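Long-range contacts in BauA (Acinetobacter baumannii, PDB 6HCP), which probably takes up ferric preacinetobactin across the outer membrane as a TonB-dependent siderophore transporter: residues A[368-373]-A[420-425]; A[149-154]-A[443-448]. All blocks are in the same frame, centred on the assembly; numbering follows the deposited sequence.

Contact 1 pairs two neighbouring barrel strands, and contact 2 sets the plug loop 149-154 against the next strand along; their centres are about 7 Å apart. Segments 420-425 and 443-448 are themselves antiparallel neighbours: Ser421 O lies 2.8 Å from Thr446 N and Phe423 O 2.9 Å from His444 N, both probable hydrogen bonds. Arg443 of contact 2 joins the two contacts, its guanidinium reaching side chains of both strands of contact 1 as well as the plug. The face of contact 1 carrying Thr370, Thr420 and Ser422 looks to the plug, where Thr420 touches Met151; detergent lies against the barrel near Phe423.

Contact 1: A[368-373]-A[420-425]; sequences NATYYN and TSSFGL. With C8E ((hydroxyethyloxy)tri(ethyloxy)octane), chain B; EDO (1,2-ethanediol), chain N.
In the wall of the TonB-dependent transporter barrel, strands 361-381 and 412-431 run side by side, and residues 368-373 and 420-425 are an antiparallel piece of it, their directions 169° apart. Asn368 with Gly424, Thr370 with Ser422 and Tyr372 with Thr420 are hydrogen-bonded pairs, each joined by two backbone bonds; Thr370 N to Ser422 O, for example, spans 2.9 Å. Ala369 with Phe423 and Tyr371 with Ser421 are the non-hydrogen-bonded pairs between them, where CA-H groups approach carbonyl oxygens, Ala369 CA lying 3.2 Å from Ser422 O.

The plug-facing side is largely polar, Tyr372 being its aromatic exception. Thr370 OG1 and Ser422 OG share a hydrogen bond of 2.7 Å: the pairing puts both side chains on one face, and with each hydroxyl between its backbone N and carbonyl carbon (chi1 75° and 79°) the two oxygens meet. Ser422 OG is also bonded to Arg443 NH1, while a water 2.8 Å from Thr370 OG1 bridges to Thr420 OG1. Thr420 OG1 also lies 3.3 Å from Tyr372 CB. Asn368 OD1 comes within 3.6 Å of Gly424 N, but OD1 hydrogen-bonds Arg443 NH1 and ND2 bonds Asp349.

On the other face, Ala369 CB touches Phe423 CD2 at 3.8 Å, and the Tyr371 side chain slants across Phe423, with Tyr371 OH 3.7 Å from Phe423 CE2. Ser421 CB packs by Tyr371 CD1, and its OG hydrogen-bonds an ethanediol molecule. The octyl chain of a detergent molecule passes Asn368 O and Gly424 O at the end of the pair. Side chains thus alternate, Ala369, Tyr371, Ser421 and Phe423 outward and Asn368, Thr370, Tyr372, Thr420 and Ser422 plugward, as in transmembrane beta-barrel strands.

Contact 2: A[149-154]-A[443-448]; sequences NGMPPA and RHQTVK
Gly150, the first residue past helix 146-149 and at positive phi (71°), turns the loop 149-154 over barrel strand 443-448, its CA 6.9 Å from that of Gln445. Beside it runs the Arg443 side chain, with CD 3.5 Å from Gly150 CA; the guanidinium goes on to helix 146-149, where Leu147 O accepts from NH2, and also makes a cation-pi contact with Phe51. Gln445 bends at chi2 (79°), which lays its amide under the loop. Gln445 OE1 accepts a weak hydrogen bond from Met151 N, 3.1 Å long. Its N-H...O angle is only 130°. Gln445 CD lies 3.7 Å from Met151 CB. This is the plug-to-wall interface of a TonB-dependent receptor, where a loop of the plug domain rests on the inner surface of the surrounding barrel. A water bridges the two sides, donating to Met151 O at 3.0 Å and accepting from Gln445 NE2, which also makes a weak bond to Thr446 O. Further along the strand the contact is apolar. Met151 is extended through chi2 and bends only at chi3, bringing CE to 3.6 Å from Val447 CB, the two side chains meeting roughly at right angles.

Contact 1: A[368-373]-A[420-425]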
loop_
_atom_site.group_PDB
_atom_site.type_symbol
_atom_site.label_atom_id
_atom_site.label_comp_id
_atom_site.label_asym_id
_atom_site.label_seq_id
_atom_site.Cartn_x
_atom_site.Cartn_y
_atom_site.Cartn_z
ATOM N N ASN A 368 29.291 4.714 -47.184
ATOM C CA ASN A 368 28.776 5.972 -46.718
ATOM C C ASN A 368 29.894 6.882 -46.217
ATOM O O ASN A 368 31.063 6.482 -46.076
ATOM C CB ASN A 368 27.676 5.765 -45.663
ATOM C CG ASN A 368 28.209 5.432 -44.283
ATOM O OD1 ASN A 368 29.295 4.869 -44.151
ATOM N ND2 ASN A 368 27.403 5.698 -43.258
ATOM N N ALA A 369 29.506 8.145 -46.062
ATOM C CA ALA A 369 30.286 9.185 -45.450
ATOM C C ALA A 369 29.419 9.877 -44.402
ATOM O O ALA A 369 28.243 10.150 -44.671
ATOM C CB ALA A 369 30.740 10.166 -46.508
ATOM N N THR A 370 30.003 10.146 -43.225
ATOM C CA THR A 370 29.270 10.806 -42.138
ATOM C C THR A 370 30.062 12.023 -41.666
ATOM O O THR A 370 31.297 12.053 -41.760
ATOM C CB THR A 370 28.995 9.855 -40.961
ATOM O OG1 THR A 370 30.187 9.638 -40.197
ATOM C CG2 THR A 370 28.436 8.527 -41.406
ATOM N N TYR A 371 29.330 12.977 -41.089
ATOM C CA TYR A 371 29.878 14.202 -40.520
ATOM C C TYR A 371 29.052 14.572 -39.279
ATOM O O TYR A 371 27.829 14.492 -39.285
ATOM C CB TYR A 371 29.865 15.341 -41.545
ATOM C CG TYR A 371 30.507 14.991 -42.870
ATOM C CD1 TYR A 371 31.862 15.212 -43.086
ATOM C CD2 TYR A 371 29.786 14.365 -43.885
ATOM C CE1 TYR A 371 32.474 14.862 -44.281
ATOM C CE2 TYR A 371 30.384 14.001 -45.085
ATOM C CZ TYR A 371 31.735 14.248 -45.279
ATOM O OH TYR A 371 32.343 13.909 -46.451
ATOM N N TYR A 372 29.741 15.073 -38.257
ATOM C CA TYR A 372 29.098 15.683 -37.084
ATOM C C TYR A 372 29.960 16.851 -36.606
ATOM O O TYR A 372 31.174 16.763 -36.579
ATOM C CB TYR A 372 28.907 14.664 -35.960
ATOM C CG TYR A 372 28.560 15.272 -34.624
ATOM C CD1 TYR A 372 29.547 15.724 -33.763
ATOM C CD2 TYR A 372 27.240 15.444 -34.242
ATOM C CE1 TYR A 372 29.237 16.273 -32.528
ATOM C CE2 TYR A 372 26.912 16.013 -33.023
ATOM C CZ TYR A 372 27.909 16.381 -32.142
ATOM O OH TYR A 372 27.592 16.927 -30.932
ATOM N N ASN A 373 29.310 17.977 -36.310
ATOM C CA ASN A 373 29.998 19.131 -35.749
ATOM C C ASN A 373 29.110 19.738 -34.664
ATOM O O ASN A 373 27.903 19.849 -34.848
ATOM C CB ASN A 373 30.342 20.187 -36.806
ATOM C CG ASN A 373 31.059 21.388 -36.222
ATOM O OD1 ASN A 373 32.247 21.322 -35.905
ATOM N ND2 ASN A 373 30.325 22.458 -35.973
ATOM N N THR A 420 33.619 15.398 -36.108
ATOM C CA THR A 420 33.916 14.012 -36.464
ATOM C C THR A 420 33.487 13.763 -37.905
ATOM O O THR A 420 32.582 14.420 -38.443
ATOM C CB THR A 420 33.217 12.989 -35.558
ATOM O OG1 THR A 420 31.806 13.045 -35.789
ATOM C CG2 THR A 420 33.473 13.204 -34.089
ATOM N N SER A 421 34.230 12.883 -38.579
ATOM C CA SER A 421 33.836 12.474 -39.920
ATOM C C SER A 421 34.261 11.019 -40.123
ATOM O O SER A 421 35.153 10.524 -39.413
ATOM C CB SER A 421 34.444 13.372 -40.944
ATOM O OG SER A 421 35.838 13.139 -40.987
ATOM N N SER A 422 33.542 10.302 -40.991
ATOM C CA SER A 422 33.925 8.929 -41.281
ATOM C C SER A 422 33.570 8.558 -42.725
ATOM O O SER A 422 32.727 9.196 -43.369
ATOM C CB SER A 422 33.307 7.955 -40.299
ATOM O OG SER A 422 31.955 7.680 -40.620
ATOM N N PHE A 423 34.190 7.465 -43.169
ATOM C CA PHE A 423 33.886 6.846 -44.438
ATOM C C PHE A 423 33.870 5.353 -44.158
ATOM O O PHE A 423 34.779 4.818 -43.517
ATOM C CB PHE A 423 34.869 7.302 -45.532
ATOM C CG PHE A 423 35.047 8.811 -45.596
ATOM C CD1 PHE A 423 35.703 9.499 -44.577
ATOM C CD2 PHE A 423 34.459 9.565 -46.606
ATOM C CE1 PHE A 423 35.777 10.891 -44.571
ATOM C CE2 PHE A 423 34.574 10.952 -46.622
ATOM C CZ PHE A 423 35.163 11.613 -45.569
ATOM N N GLY A 424 32.812 4.685 -44.628
ATOM C CA GLY A 424 32.668 3.294 -44.349
ATOM C C GLY A 424 32.184 2.493 -45.546
ATOM O O GLY A 424 31.585 3.030 -46.480
ATOM N N LEU A 425 32.505 1.196 -45.519
ATOM C CA LEU A 425 32.137 0.258 -46.573
ATOM C C LEU A 425 31.867 -1.096 -45.926
ATOM O O LEU A 425 32.654 -1.555 -45.102
ATOM C CB LEU A 425 33.284 0.175 -47.592
ATOM C CG LEU A 425 33.110 -0.815 -48.743
ATOM C CD1 LEU A 425 31.962 -0.396 -49.657
ATOM C CD2 LEU A 425 34.394 -0.922 -49.541
HETATM C C1 C8E B . 34.636 4.307 -48.486
HETATM C C2 C8E B . 33.823 4.927 -49.598
HETATM C C3 C8E B . 33.010 6.132 -49.146
HETATM C C4 C8E B . 31.747 6.325 -49.996
HETATM C C5 C8E B . 31.157 7.726 -49.837
HETATM C C6 C8E B . 29.764 7.858 -50.416
HETATM C C7 C8E B . 29.311 9.313 -50.336
HETATM C C8 C8E B . 28.535 9.748 -51.573
HETATM O O9 C8E B . 27.426 10.599 -51.259
HETATM C C10 C8E B . 26.270 10.240 -52.022
HETATM C C11 C8E B . 25.331 11.418 -52.153
HETATM O O12 C8E B . 24.034 10.881 -52.350
HETATM C C1 EDO N . 37.707 16.066 -37.835
HETATM O O1 EDO N . 38.077 17.369 -38.274
HETATM C C2 EDO N . 36.419 15.714 -38.556
HETATM O O2 EDO N . 36.589 15.951 -39.957
HETATM O O HOH W 1 31.047 11.250 -38.111
#

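Contact 2: A[149-154]-A[443-448]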
loop_
_atom_site.group_PDB
_atom_site.type_symbol
_atom_site.label_atom_id
_atom_site.label_comp_id
_atom_site.label_asym_id
_atom_site.label_seq_id
_atom_site.Cartn_x
_atom_site.Cartn_y
_atom_site.Cartn_z
ATOM N N ASN A 149 28.005 2.352 -37.335
ATOM C CA ASN A 149 27.422 3.598 -36.857
ATOM C C ASN A 149 28.446 4.734 -36.744
ATOM O O ASN A 149 28.059 5.866 -36.494
ATOM C CB ASN A 149 26.753 3.401 -35.492
ATOM C CG ASN A 149 25.366 2.812 -35.617
ATOM O OD1 ASN A 149 24.589 3.273 -36.441
ATOM N ND2 ASN A 149 25.092 1.749 -34.880
ATOM N N GLY A 150 29.740 4.423 -36.849
ATOM C CA GLY A 150 30.756 5.418 -36.563
ATOM C C GLY A 150 30.827 5.725 -35.071
ATOM O O GLY A 150 30.608 4.857 -34.232
ATOM N N MET A 151 31.436 6.856 -34.743
ATOM C CA MET A 151 31.646 7.211 -33.376
ATOM C C MET A 151 30.625 8.280 -33.012
ATOM O O MET A 151 30.711 9.416 -33.460
ATOM C CB MET A 151 33.065 7.753 -33.158
ATOM C CG MET A 151 33.389 8.104 -31.709
ATOM S SD MET A 151 35.152 8.499 -31.519
ATOM C CE MET A 151 35.200 10.094 -32.326
ATOM N N PRO A 152 29.655 7.989 -32.124
ATOM C CA PRO A 152 28.706 9.027 -31.712
ATOM C C PRO A 152 29.350 10.060 -30.799
ATOM O O PRO A 152 30.462 9.863 -30.287
ATOM C CB PRO A 152 27.624 8.205 -30.995
ATOM C CG PRO A 152 28.401 7.045 -30.412
ATOM C CD PRO A 152 29.432 6.690 -31.475
ATOM N N PRO A 153 28.664 11.192 -30.532
ATOM C CA PRO A 153 29.331 12.356 -29.962
ATOM C C PRO A 153 30.003 12.163 -28.600
ATOM O O PRO A 153 31.003 12.825 -28.353
ATOM C CB PRO A 153 28.190 13.377 -29.833
ATOM C CG PRO A 153 27.234 13.011 -30.913
ATOM C CD PRO A 153 27.304 11.502 -30.988
ATOM N N ALA A 154 29.460 11.295 -27.723
ATOM C CA ALA A 154 30.054 11.096 -26.399
ATOM C C ALA A 154 30.984 9.872 -26.366
ATOM O O ALA A 154 31.592 9.576 -25.339
ATOM C CB ALA A 154 28.994 10.968 -25.336
ATOM N N ARG A 443 35.642 1.033 -41.462
ATOM C CA ARG A 443 35.332 2.430 -41.391
ATOM C C ARG A 443 36.573 3.201 -40.922
ATOM O O ARG A 443 37.283 2.775 -40.036
ATOM C CB ARG A 443 34.141 2.673 -40.462
ATOM C CG ARG A 443 33.784 4.136 -40.274
ATOM C CD ARG A 443 32.506 4.363 -39.457
ATOM N NE ARG A 443 31.341 3.692 -40.008
ATOM C CZ ARG A 443 30.722 4.030 -41.132
ATOM N NH1 ARG A 443 30.937 5.226 -41.672
ATOM N NH2 ARG A 443 29.882 3.161 -41.694
ATOM N N HIS A 444 36.798 4.348 -41.553
ATOM C CA HIS A 444 37.877 5.230 -41.186
ATOM C C HIS A 444 37.241 6.457 -40.543
ATOM O O HIS A 444 36.373 7.090 -41.126
ATOM C CB HIS A 444 38.739 5.617 -42.408
ATOM C CG HIS A 444 39.934 6.442 -42.048
ATOM N ND1 HIS A 444 41.047 5.885 -41.452
ATOM C CD2 HIS A 444 40.199 7.761 -42.206
ATOM C CE1 HIS A 444 41.911 6.843 -41.174
ATOM N NE2 HIS A 444 41.444 7.988 -41.668
ATOM N N GLN A 445 37.666 6.739 -39.313
ATOM C CA GLN A 445 37.020 7.717 -38.436
ATOM C C GLN A 445 38.039 8.808 -38.071
ATOM O O GLN A 445 39.146 8.486 -37.659
ATOM C CB GLN A 445 36.544 7.017 -37.163
ATOM C CG GLN A 445 35.897 7.956 -36.148
ATOM C CD GLN A 445 34.474 8.270 -36.528
ATOM O OE1 GLN A 445 33.656 7.378 -36.770
ATOM N NE2 GLN A 445 34.167 9.547 -36.587
ATOM N N THR A 446 37.611 10.065 -38.145
ATOM C CA THR A 446 38.406 11.182 -37.693
ATOM C C THR A 446 37.653 11.960 -36.606
ATOM O O THR A 446 36.452 12.087 -36.668
ATOM C CB THR A 446 38.805 12.088 -38.870
ATOM O OG1 THR A 446 39.485 11.269 -39.826
ATOM C CG2 THR A 446 39.748 13.200 -38.460
ATOM N N VAL A 447 38.404 12.625 -35.721
ATOM C CA VAL A 447 37.823 13.460 -34.668
ATOM C C VAL A 447 38.795 14.590 -34.320
ATOM O O VAL A 447 40.018 14.390 -34.261
ATOM C CB VAL A 447 37.491 12.624 -33.424
ATOM C CG1 VAL A 447 38.711 11.939 -32.867
ATOM C CG2 VAL A 447 36.813 13.450 -32.349
ATOM N N LYS A 448 38.221 15.759 -34.024
ATOM C CA LYS A 448 38.967 16.871 -33.483
ATOM C C LYS A 448 38.093 17.621 -32.474
ATOM O O LYS A 448 36.987 18.007 -32.811
ATOM C CB LYS A 448 39.382 17.841 -34.594
ATOM C CG LYS A 448 40.281 18.973 -34.124
ATOM C CD LYS A 448 40.794 19.855 -35.238
ATOM C CE LYS A 448 41.688 20.944 -34.683
ATOM N NZ LYS A 448 42.109 21.896 -35.730
HETATM O O HOH W 2 30.915 9.458 -36.404
#